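Glutathione transferase gst1-6 (Anopheles dirus, PDB 1V2A) probably catalyses the conjugation of glutathione to electrophilic, halide-bearing substrates, a detoxification reaction, and works as a homodimer. Local coordinates at residues Leu7-Leu17 with Phe194-Tyr205; Val92-Leu103 with Thr151-Val161. All blocks are in the same frame, centred on the assembly; numbering follows the deposited sequence.

Contact 1: residues Leu7-Leu17 with Phe194-Tyr205; sequences LISPPCQSAIL and FSKQVADDTLAY. With GTS (glutathione sulfonic acid), chain F.
The ring of F194 is gripped by four side chains of 7-17. L17 CD1 sits over the centre of one face, 3.6 Å from the ring centroid and 10° off the normal, a CH-pi contact. Q13 meets the rim near the ring plane, CB lying 3.6 Å from F194 CZ, with its amide turned 81° from the ring. L7 CD2 and I16 CG2 approach CE1 obliquely, L7 CD2 at 3.4 Å from F194 CE1. F194 CG stands anti to the backbone N (chi1 171°), which carries the ring toward 13-17; V198 CG2 of its own helix lies above the other face, toward the rim. The other branch of L7, CD1, packs 3.5 Å from Q197 CG, while I8 slants across T202, its CG1 close to CA and CG2 there and at the ring edge of Y205. Behind this shell, Q13 NE2 donates to L7 O (2.8 Å), tying Q13 back to the loop at L7. The same loop carries S9, whose OG donates to O1S of the bound glutathione sulfonic acid (2.5 Å). Helix 191-206 thus packs on the loop after strand 2-5 of the thioredoxin-like domain, with I16 resting on Y3 and L17 on helix 152-162.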
loop_
_atom_site.group_PDB
_atom_site.type_symbol
_atom_site.label_atom_id
_atom_site.label_comp_id
_atom_site.label_asym_id
_atom_site.label_seq_id
_atom_site.Cartn_x
_atom_site.Cartn_y
_atom_site.Cartn_z
ATOM N N LEU B 7 -6.675 -11.896 -16.040
ATOM C CA LEU B 7 -6.929 -12.819 -14.936
ATOM C C LEU B 7 -5.690 -13.524 -14.406
ATOM O O LEU B 7 -5.743 -14.151 -13.350
ATOM C CB LEU B 7 -7.947 -13.884 -15.352
ATOM C CG LEU B 7 -9.411 -13.449 -15.370
ATOM C CD1 LEU B 7 -10.288 -14.610 -15.804
ATOM C CD2 LEU B 7 -9.801 -12.966 -13.976
ATOM N N ILE B 8 -4.586 -13.450 -15.139
ATOM C CA ILE B 8 -3.362 -14.091 -14.690
ATOM C C ILE B 8 -2.729 -13.206 -13.626
ATOM O O ILE B 8 -1.977 -13.677 -12.764
ATOM C CB ILE B 8 -2.362 -14.295 -15.851
ATOM C CG1 ILE B 8 -2.913 -15.310 -16.855
ATOM C CG2 ILE B 8 -1.050 -14.838 -15.312
ATOM C CD1 ILE B 8 -4.201 -14.892 -17.552
ATOM N N SER B 9 -3.049 -11.915 -13.697
ATOM C CA SER B 9 -2.553 -10.923 -12.754
ATOM C C SER B 9 -3.373 -10.997 -11.462
ATOM O O SER B 9 -4.583 -10.760 -11.475
ATOM C CB SER B 9 -2.667 -9.522 -13.375
ATOM O OG SER B 9 -2.463 -8.500 -12.414
ATOM N N PRO B 10 -2.730 -11.354 -10.337
ATOM C CA PRO B 10 -3.419 -11.452 -9.048
ATOM C C PRO B 10 -4.052 -10.114 -8.618
ATOM O O PRO B 10 -5.164 -10.083 -8.103
ATOM C CB PRO B 10 -2.314 -11.931 -8.102
ATOM C CG PRO B 10 -1.444 -12.763 -9.006
ATOM C CD PRO B 10 -1.354 -11.875 -10.232
ATOM N N PRO B 11 -3.344 -8.993 -8.811
ATOM C CA PRO B 11 -3.943 -7.715 -8.416
ATOM C C PRO B 11 -5.284 -7.472 -9.127
ATOM O O PRO B 11 -6.242 -7.020 -8.508
ATOM C CB PRO B 11 -2.877 -6.696 -8.826
ATOM C CG PRO B 11 -1.608 -7.463 -8.639
ATOM C CD PRO B 11 -1.941 -8.810 -9.223
ATOM N N CYS B 12 -5.348 -7.779 -10.422
ATOM C CA CYS B 12 -6.574 -7.589 -11.208
ATOM C C CYS B 12 -7.795 -8.404 -10.773
ATOM O O CYS B 12 -8.918 -8.041 -11.093
ATOM C CB CYS B 12 -6.321 -7.906 -12.683
ATOM S SG CYS B 12 -5.149 -6.856 -13.518
ATOM N N GLN B 13 -7.596 -9.498 -10.049
ATOM C CA GLN B 13 -8.733 -10.331 -9.662
ATOM C C GLN B 13 -9.611 -9.742 -8.571
ATOM O O GLN B 13 -10.752 -10.176 -8.391
ATOM C CB GLN B 13 -8.254 -11.726 -9.229
ATOM C CG GLN B 13 -7.164 -12.300 -10.117
ATOM C CD GLN B 13 -6.714 -13.680 -9.681
ATOM O OE1 GLN B 13 -6.794 -14.029 -8.504
ATOM N NE2 GLN B 13 -6.222 -14.473 -10.632
ATOM N N SER B 14 -9.087 -8.762 -7.838
ATOM C CA SER B 14 -9.846 -8.133 -6.760
ATOM C C SER B 14 -11.101 -7.433 -7.280
ATOM O O SER B 14 -12.204 -7.692 -6.801
ATOM C CB SER B 14 -8.968 -7.119 -6.014
ATOM O OG SER B 14 -7.828 -7.747 -5.461
ATOM N N ALA B 15 -10.921 -6.544 -8.254
ATOM C CA ALA B 15 -12.030 -5.792 -8.841
ATOM C C ALA B 15 -13.034 -6.708 -9.552
ATOM O O ALA B 15 -14.231 -6.415 -9.604
ATOM C CB ALA B 15 -11.490 -4.744 -9.809
ATOM N N ILE B 16 -12.539 -7.812 -10.103
ATOM C CA ILE B 16 -13.391 -8.782 -10.780
ATOM C C ILE B 16 -14.330 -9.420 -9.748
ATOM O O ILE B 16 -15.547 -9.422 -9.911
ATOM C CB ILE B 16 -12.548 -9.904 -11.441
ATOM C CG1 ILE B 16 -11.705 -9.328 -12.581
ATOM C CG2 ILE B 16 -13.455 -11.016 -11.939
ATOM C CD1 ILE B 16 -12.508 -8.651 -13.680
ATOM N N LEU B 17 -13.755 -9.967 -8.685
ATOM C CA LEU B 17 -14.547 -10.605 -7.647
ATOM C C LEU B 17 -15.509 -9.612 -7.003
ATOM O O LEU B 17 -16.709 -9.870 -6.879
ATOM C CB LEU B 17 -13.619 -11.213 -6.586
ATOM C CG LEU B 17 -13.410 -12.736 -6.560
ATOM C CD1 LEU B 17 -13.694 -13.346 -7.906
ATOM C CD2 LEU B 17 -11.989 -13.043 -6.110
ATOM N N PHE B 194 -14.914 -18.877 -11.672
ATOM C CA PHE B 194 -13.899 -17.830 -11.773
ATOM C C PHE B 194 -12.547 -18.521 -11.821
ATOM O O PHE B 194 -11.747 -18.303 -12.733
ATOM C CB PHE B 194 -13.957 -16.903 -10.549
ATOM C CG PHE B 194 -12.803 -15.935 -10.462
ATOM C CD1 PHE B 194 -12.663 -14.911 -11.391
ATOM C CD2 PHE B 194 -11.845 -16.067 -9.468
ATOM C CE1 PHE B 194 -11.577 -14.031 -11.333
ATOM C CE2 PHE B 194 -10.759 -15.199 -9.399
ATOM C CZ PHE B 194 -10.628 -14.179 -10.336
ATOM N N SER B 195 -12.313 -19.370 -10.830
ATOM C CA SER B 195 -11.071 -20.115 -10.728
ATOM C C SER B 195 -10.773 -20.877 -12.022
ATOM O O SER B 195 -9.618 -20.949 -12.461
ATOM C CB SER B 195 -11.159 -21.085 -9.556
ATOM O OG SER B 195 -9.931 -21.762 -9.381
ATOM N N LYS B 196 -11.811 -21.451 -12.629
ATOM C CA LYS B 196 -11.636 -22.188 -13.874
ATOM C C LYS B 196 -11.397 -21.214 -15.021
ATOM O O LYS B 196 -10.722 -21.540 -16.004
ATOM C CB LYS B 196 -12.861 -23.058 -14.159
ATOM C CG LYS B 196 -12.543 -24.547 -14.143
ATOM C CD LYS B 196 -13.769 -25.421 -13.871
ATOM C CE LYS B 196 -14.418 -25.067 -12.535
ATOM N NZ LYS B 196 -13.408 -24.948 -11.434
ATOM N N GLN B 197 -11.938 -20.007 -14.894
ATOM C CA GLN B 197 -11.741 -19.018 -15.937
ATOM C C GLN B 197 -10.294 -18.554 -15.866
ATOM O O GLN B 197 -9.679 -18.235 -16.890
ATOM C CB GLN B 197 -12.679 -17.831 -15.748
ATOM C CG GLN B 197 -12.686 -16.911 -16.952
ATOM C CD GLN B 197 -13.032 -17.659 -18.225
ATOM O OE1 GLN B 197 -14.063 -18.317 -18.301
ATOM N NE2 GLN B 197 -12.170 -17.560 -19.234
ATOM N N VAL B 198 -9.755 -18.521 -14.651
ATOM C CA VAL B 198 -8.372 -18.113 -14.468
ATOM C C VAL B 198 -7.515 -19.173 -15.135
ATOM O O VAL B 198 -6.655 -18.860 -15.962
ATOM C CB VAL B 198 -7.990 -18.010 -12.973
ATOM C CG1 VAL B 198 -6.486 -17.803 -12.832
ATOM C CG2 VAL B 198 -8.722 -16.848 -12.327
ATOM N N ALA B 199 -7.772 -20.430 -14.781
ATOM C CA ALA B 199 -7.041 -21.561 -15.346
ATOM C C ALA B 199 -7.004 -21.502 -16.868
ATOM O O ALA B 199 -5.940 -21.603 -17.479
ATOM C CB ALA B 199 -7.675 -22.874 -14.895
ATOM N N ASP B 200 -8.168 -21.337 -17.481
ATOM C CA ASP B 200 -8.252 -21.275 -18.935
ATOM C C ASP B 200 -7.398 -20.162 -19.502
ATOM O O ASP B 200 -6.627 -20.376 -20.438
ATOM C CB ASP B 200 -9.703 -21.094 -19.375
ATOM C CG ASP B 200 -10.552 -22.316 -19.076
ATOM O OD1 ASP B 200 -10.012 -23.311 -18.542
ATOM O OD2 ASP B 200 -11.760 -22.281 -19.375
ATOM N N ASP B 201 -7.532 -18.970 -18.935
ATOM C CA ASP B 201 -6.749 -17.831 -19.386
ATOM C C ASP B 201 -5.252 -18.044 -19.223
ATOM O O ASP B 201 -4.471 -17.734 -20.125
ATOM C CB ASP B 201 -7.165 -16.580 -18.624
ATOM C CG ASP B 201 -8.475 -16.031 -19.102
ATOM O OD1 ASP B 201 -9.254 -16.810 -19.685
ATOM O OD2 ASP B 201 -8.726 -14.825 -18.891
ATOM N N THR B 202 -4.843 -18.565 -18.074
ATOM C CA THR B 202 -3.419 -18.788 -17.849
ATOM C C THR B 202 -2.882 -19.759 -18.888
ATOM O O THR B 202 -1.740 -19.643 -19.326
ATOM C CB THR B 202 -3.144 -19.374 -16.475
ATOM O OG1 THR B 202 -3.626 -20.719 -16.436
ATOM C CG2 THR B 202 -3.837 -18.555 -15.403
ATOM N N LEU B 203 -3.706 -20.724 -19.277
ATOM C CA LEU B 203 -3.284 -21.693 -20.276
ATOM C C LEU B 203 -3.245 -20.994 -21.635
ATOM O O LEU B 203 -2.308 -21.167 -22.409
ATOM C CB LEU B 203 -4.256 -22.875 -20.315
ATOM C CG LEU B 203 -3.637 -24.275 -20.346
ATOM C CD1 LEU B 203 -4.735 -25.305 -20.490
ATOM C CD2 LEU B 203 -2.647 -24.386 -21.493
ATOM N N ALA B 204 -4.265 -20.194 -21.918
ATOM C CA ALA B 204 -4.333 -19.471 -23.178
ATOM C C ALA B 204 -3.206 -18.447 -23.263
ATOM O O ALA B 204 -2.790 -18.058 -24.357
ATOM C CB ALA B 204 -5.680 -18.783 -23.315
ATOM N N TYR B 205 -2.714 -18.003 -22.112
ATOM C CA TYR B 205 -1.624 -17.039 -22.104
ATOM C C TYR B 205 -0.313 -17.769 -22.358
ATOM O O TYR B 205 0.446 -17.406 -23.254
ATOM C CB TYR B 205 -1.540 -16.304 -20.765
ATOM C CG TYR B 205 -0.425 -15.272 -20.712
ATOM C CD1 TYR B 205 0.002 -14.739 -19.498
ATOM C CD2 TYR B 205 0.212 -14.837 -21.879
ATOM C CE1 TYR B 205 1.036 -13.804 -19.444
ATOM C CE2 TYR B 205 1.244 -13.906 -21.836
ATOM C CZ TYR B 205 1.651 -13.395 -20.615
ATOM O OH TYR B 205 2.684 -12.487 -20.563
HETATM N N1 GTS F . -0.061 -2.228 -6.996
HETATM C CA1 GTS F . -0.605 -2.474 -8.301
HETATM C C1 GTS F . -2.057 -2.812 -8.073
HETATM O O11 GTS F . -2.845 -2.492 -8.942
HETATM O O12 GTS F . -2.403 -3.371 -7.022
HETATM C CB1 GTS F . 0.182 -3.602 -8.927
HETATM C CG1 GTS F . -0.280 -3.982 -10.348
HETATM C CD1 GTS F . 0.880 -4.444 -11.215
HETATM O OE1 GTS F . 2.048 -4.480 -10.794
HETATM N N2 GTS F . 0.515 -4.810 -12.442
HETATM C CA2 GTS F . 1.502 -5.298 -13.411
HETATM C C2 GTS F . 1.633 -4.322 -14.531
HETATM O O2 GTS F . 0.631 -3.774 -15.008
HETATM C CB2 GTS F . 1.143 -6.626 -14.072
HETATM S SG2 GTS F . 0.965 -8.105 -13.022
HETATM O O1S GTS F . -0.049 -7.966 -12.027
HETATM O O2S GTS F . 0.623 -9.164 -13.901
HETATM O O3S GTS F . 2.203 -8.402 -12.360
HETATM N N3 GTS F . 2.877 -4.125 -14.945
HETATM C CA3 GTS F . 3.154 -3.221 -16.024
HETATM C C3 GTS F . 4.236 -2.267 -15.671
HETATM O O31 GTS F . 4.550 -1.472 -16.544
HETATM O O32 GTS F . 4.750 -2.346 -14.544
#

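Contact 2: residues Val92-Leu103 with Thr151-Val161; sequences VNQRLFFDIGTL and TVADICLLGTV
A single direct hydrogen bond joins the helices: T160 OG1 donates to D99 OD1 (2.6 Å), using the syn lone pair of that oxygen. With CG anti to the backbone N (chi1 -169°), D99 extends toward helix 152-162, its side chain and that of T160 passing each other pointing opposite ways. D99 OD2 accepts a hydrogen bond from a water (2.9 Å) that also donates to C156 O, and is hydrogen-bonded to Y65 OH as well. Three partners thus fix the rotation of this buried carboxylate. The two helices run nearly parallel, 13° apart with axes 9.2 Å from each other, inside the all-helical C-terminal domain of the glutathione transferase fold. Helix 152-162 opens with the N-capping box of this fold: T151 OG1 accepts from A153 N (3.2 Å) and D154 OD2 from T151 N (2.9 Å). Apolar packing runs along the rest of the interface. V92 CG1 meets V152 CG2 at 3.7 Å and faces T151 tip to tip, L96 CD2 lies against C156 SG, and L103 CG packs against T160 CG2. L157 CD2 touches the F98 ring at its edge (4.1 Å to F98 CD2), and F98 in turn meets F138 edge-to-face.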
loop_
_atom_site.group_PDB
_atom_site.type_symbol
_atom_site.label_atom_id
_atom_site.label_comp_id
_atom_site.label_asym_id
_atom_site.label_seq_id
_atom_site.Cartn_x
_atom_site.Cartn_y
_atom_site.Cartn_z
ATOM N N VAL B 92 -9.249 -2.923 8.484
ATOM C CA VAL B 92 -9.359 -3.223 7.064
ATOM C C VAL B 92 -8.233 -2.492 6.353
ATOM O O VAL B 92 -7.448 -3.100 5.622
ATOM C CB VAL B 92 -10.727 -2.754 6.500
ATOM C CG1 VAL B 92 -10.849 -3.130 5.035
ATOM C CG2 VAL B 92 -11.862 -3.398 7.290
ATOM N N ASN B 93 -8.140 -1.185 6.583
ATOM C CA ASN B 93 -7.085 -0.396 5.957
ATOM C C ASN B 93 -5.715 -0.963 6.255
ATOM O O ASN B 93 -4.887 -1.094 5.351
ATOM C CB ASN B 93 -7.132 1.056 6.421
ATOM C CG ASN B 93 -8.163 1.862 5.672
ATOM O OD1 ASN B 93 -8.687 1.418 4.651
ATOM N ND2 ASN B 93 -8.450 3.054 6.165
ATOM N N GLN B 94 -5.469 -1.298 7.519
ATOM C CA GLN B 94 -4.177 -1.850 7.901
ATOM C C GLN B 94 -3.906 -3.167 7.182
ATOM O O GLN B 94 -2.803 -3.378 6.672
ATOM C CB GLN B 94 -4.101 -2.049 9.412
ATOM C CG GLN B 94 -2.804 -2.698 9.876
ATOM C CD GLN B 94 -2.872 -4.212 9.865
ATOM O OE1 GLN B 94 -2.076 -4.882 9.202
ATOM N NE2 GLN B 94 -3.834 -4.763 10.604
ATOM N N ARG B 95 -4.907 -4.046 7.131
ATOM C CA ARG B 95 -4.740 -5.331 6.462
ATOM C C ARG B 95 -4.481 -5.134 4.964
ATOM O O ARG B 95 -3.806 -5.954 4.331
ATOM C CB ARG B 95 -5.980 -6.217 6.633
ATOM C CG ARG B 95 -6.510 -6.393 8.055
ATOM C CD ARG B 95 -5.549 -7.078 9.009
ATOM N NE ARG B 95 -6.277 -7.839 10.021
ATOM C CZ ARG B 95 -5.863 -8.036 11.271
ATOM N NH1 ARG B 95 -4.715 -7.517 11.689
ATOM N NH2 ARG B 95 -6.593 -8.766 12.102
ATOM N N LEU B 96 -5.031 -4.061 4.392
ATOM C CA LEU B 96 -4.823 -3.791 2.976
ATOM C C LEU B 96 -3.373 -3.358 2.737
ATOM O O LEU B 96 -2.769 -3.736 1.741
ATOM C CB LEU B 96 -5.778 -2.695 2.471
ATOM C CG LEU B 96 -7.275 -3.001 2.327
ATOM C CD1 LEU B 96 -8.024 -1.725 1.954
ATOM C CD2 LEU B 96 -7.504 -4.066 1.267
ATOM N N PHE B 97 -2.820 -2.559 3.644
ATOM C CA PHE B 97 -1.441 -2.118 3.495
ATOM C C PHE B 97 -0.491 -3.247 3.841
ATOM O O PHE B 97 0.675 -3.250 3.442
ATOM C CB PHE B 97 -1.170 -0.865 4.337
ATOM C CG PHE B 97 -1.722 0.392 3.713
ATOM C CD1 PHE B 97 -2.990 0.853 4.043
ATOM C CD2 PHE B 97 -0.997 1.072 2.741
ATOM C CE1 PHE B 97 -3.538 1.978 3.413
ATOM C CE2 PHE B 97 -1.530 2.192 2.100
ATOM C CZ PHE B 97 -2.806 2.648 2.437
ATOM N N PHE B 98 -1.022 -4.220 4.566
ATOM C CA PHE B 98 -0.280 -5.414 4.937
ATOM C C PHE B 98 -0.132 -6.241 3.655
ATOM O O PHE B 98 0.913 -6.833 3.385
ATOM C CB PHE B 98 -1.080 -6.215 5.970
ATOM C CG PHE B 98 -0.632 -7.639 6.107
ATOM C CD1 PHE B 98 0.554 -7.950 6.763
ATOM C CD2 PHE B 98 -1.386 -8.672 5.560
ATOM C CE1 PHE B 98 0.979 -9.270 6.871
ATOM C CE2 PHE B 98 -0.971 -9.985 5.663
ATOM C CZ PHE B 98 0.211 -10.289 6.317
ATOM N N ASP B 99 -1.196 -6.249 2.861
ATOM C CA ASP B 99 -1.235 -6.996 1.615
ATOM C C ASP B 99 -0.250 -6.485 0.587
ATOM O O ASP B 99 0.637 -7.216 0.137
ATOM C CB ASP B 99 -2.646 -6.940 1.026
ATOM C CG ASP B 99 -2.830 -7.895 -0.129
ATOM O OD1 ASP B 99 -2.546 -9.094 0.046
ATOM O OD2 ASP B 99 -3.262 -7.453 -1.210
ATOM N N ILE B 100 -0.398 -5.225 0.214
ATOM C CA ILE B 100 0.466 -4.655 -0.793
ATOM C C ILE B 100 1.919 -4.543 -0.364
ATOM O O ILE B 100 2.818 -4.823 -1.164
ATOM C CB ILE B 100 -0.037 -3.260 -1.248
ATOM C CG1 ILE B 100 0.744 -2.824 -2.484
ATOM C CG2 ILE B 100 0.129 -2.232 -0.134
ATOM C CD1 ILE B 100 0.339 -1.474 -3.042
ATOM N N GLY B 101 2.152 -4.146 0.889
ATOM C CA GLY B 101 3.509 -3.975 1.369
ATOM C C GLY B 101 4.160 -5.076 2.190
ATOM O O GLY B 101 5.342 -4.984 2.508
ATOM N N THR B 102 3.421 -6.118 2.546
ATOM C CA THR B 102 4.031 -7.173 3.339
ATOM C C THR B 102 3.922 -8.544 2.704
ATOM O O THR B 102 4.920 -9.099 2.253
ATOM C CB THR B 102 3.419 -7.246 4.750
ATOM O OG1 THR B 102 3.634 -6.001 5.425
ATOM C CG2 THR B 102 4.056 -8.380 5.558
ATOM N N LEU B 103 2.703 -9.075 2.653
ATOM C CA LEU B 103 2.463 -10.408 2.106
ATOM C C LEU B 103 2.662 -10.562 0.611
ATOM O O LEU B 103 3.447 -11.397 0.180
ATOM C CB LEU B 103 1.059 -10.885 2.486
ATOM C CG LEU B 103 0.665 -12.327 2.126
ATOM C CD1 LEU B 103 1.799 -13.295 2.423
ATOM C CD2 LEU B 103 -0.566 -12.712 2.921
ATOM N N THR B 151 -14.908 -8.419 4.048
ATOM C CA THR B 151 -14.679 -7.027 3.685
ATOM C C THR B 151 -13.765 -7.039 2.464
ATOM O O THR B 151 -13.384 -8.104 1.979
ATOM C CB THR B 151 -13.988 -6.232 4.830
ATOM O OG1 THR B 151 -12.676 -6.755 5.074
ATOM C CG2 THR B 151 -14.803 -6.322 6.108
ATOM N N VAL B 152 -13.417 -5.863 1.960
ATOM C CA VAL B 152 -12.532 -5.780 0.810
ATOM C C VAL B 152 -11.161 -6.357 1.138
ATOM O O VAL B 152 -10.364 -6.642 0.241
ATOM C CB VAL B 152 -12.358 -4.329 0.360
ATOM C CG1 VAL B 152 -13.674 -3.808 -0.182
ATOM C CG2 VAL B 152 -11.917 -3.483 1.526
ATOM N N ALA B 153 -10.885 -6.519 2.430
ATOM C CA ALA B 153 -9.610 -7.062 2.876
ATOM C C ALA B 153 -9.511 -8.516 2.469
ATOM O O ALA B 153 -8.492 -8.964 1.948
ATOM C CB ALA B 153 -9.492 -6.945 4.379
ATOM N N ASP B 154 -10.588 -9.249 2.713
ATOM C CA ASP B 154 -10.649 -10.660 2.396
ATOM C C ASP B 154 -10.467 -10.902 0.908
ATOM O O ASP B 154 -9.721 -11.792 0.509
ATOM C CB ASP B 154 -11.989 -11.220 2.856
ATOM C CG ASP B 154 -12.146 -11.170 4.355
ATOM O OD1 ASP B 154 -11.497 -11.986 5.038
ATOM O OD2 ASP B 154 -12.911 -10.314 4.852
ATOM N N ILE B 155 -11.151 -10.107 0.087
ATOM C CA ILE B 155 -11.052 -10.254 -1.358
ATOM C C ILE B 155 -9.632 -10.053 -1.895
ATOM O O ILE B 155 -9.177 -10.836 -2.733
ATOM C CB ILE B 155 -12.001 -9.284 -2.084
ATOM C CG1 ILE B 155 -13.458 -9.664 -1.781
ATOM C CG2 ILE B 155 -11.724 -9.311 -3.581
ATOM C CD1 ILE B 155 -14.487 -8.799 -2.476
ATOM N N CYS B 156 -8.946 -9.012 -1.426
ATOM C CA CYS B 156 -7.572 -8.729 -1.872
ATOM C C CYS B 156 -6.573 -9.780 -1.381
ATOM O O CYS B 156 -5.688 -10.199 -2.128
ATOM C CB CYS B 156 -7.098 -7.352 -1.383
ATOM S SG CYS B 156 -8.042 -5.928 -1.993
ATOM N N LEU B 157 -6.705 -10.189 -0.124
ATOM C CA LEU B 157 -5.801 -11.183 0.447
ATOM C C LEU B 157 -6.029 -12.569 -0.158
ATOM O O LEU B 157 -5.128 -13.419 -0.161
ATOM C CB LEU B 157 -5.975 -11.232 1.969
ATOM C CG LEU B 157 -5.413 -10.009 2.706
ATOM C CD1 LEU B 157 -5.840 -10.014 4.161
ATOM C CD2 LEU B 157 -3.893 -10.014 2.572
ATOM N N LEU B 158 -7.240 -12.797 -0.660
ATOM C CA LEU B 158 -7.571 -14.064 -1.284
ATOM C C LEU B 158 -6.826 -14.127 -2.615
ATOM O O LEU B 158 -6.377 -15.185 -3.035
ATOM C CB LEU B 158 -9.080 -14.166 -1.520
ATOM C CG LEU B 158 -9.512 -15.249 -2.513
ATOM C CD1 LEU B 158 -9.075 -16.624 -2.000
ATOM C CD2 LEU B 158 -11.025 -15.184 -2.701
ATOM N N GLY B 159 -6.688 -12.985 -3.278
ATOM C CA GLY B 159 -5.975 -12.978 -4.542
ATOM C C GLY B 159 -4.511 -13.270 -4.275
ATOM O O GLY B 159 -3.884 -14.091 -4.937
ATOM N N THR B 160 -3.980 -12.599 -3.265
ATOM C CA THR B 160 -2.591 -12.738 -2.873
ATOM C C THR B 160 -2.195 -14.139 -2.444
ATOM O O THR B 160 -1.143 -14.632 -2.832
ATOM C CB THR B 160 -2.277 -11.775 -1.729
ATOM O OG1 THR B 160 -2.479 -10.433 -2.193
ATOM C CG2 THR B 160 -0.842 -11.951 -1.247
ATOM N N VAL B 161 -3.033 -14.784 -1.641
ATOM C CA VAL B 161 -2.705 -16.119 -1.160
ATOM C C VAL B 161 -2.771 -17.217 -2.216
ATOM O O VAL B 161 -1.922 -18.096 -2.224
ATOM C CB VAL B 161 -3.589 -16.509 0.042
ATOM C CG1 VAL B 161 -3.212 -17.894 0.546
ATOM C CG2 VAL B 161 -3.413 -15.486 1.151
HETATM O O HOH W 1 -4.363 -8.460 -3.651
#

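How the contacts relate
Contact 2 is wholly buried within the helical domain, whereas contact 1 is only partly buried and joins the C-terminal helix to the thioredoxin-like domain. Their centres lie 18 Å apart, yet they touch: S14 packs on I155 and C156, and L17 on I155 and L158, so helix 152-162 backs onto helix 13-22. Across contact 1 the contacts are mostly apolar and aromatic, with no hydrogen bond between its two segments; contact 2 adds a carboxylate-hydroxyl bond and a bridging water. Both lie near the glutathione site, contact 1 through S9 and P11, contact 2 through I100. Only contact 2 also reaches the second subunit, where F97 stacks on F97 of that chain.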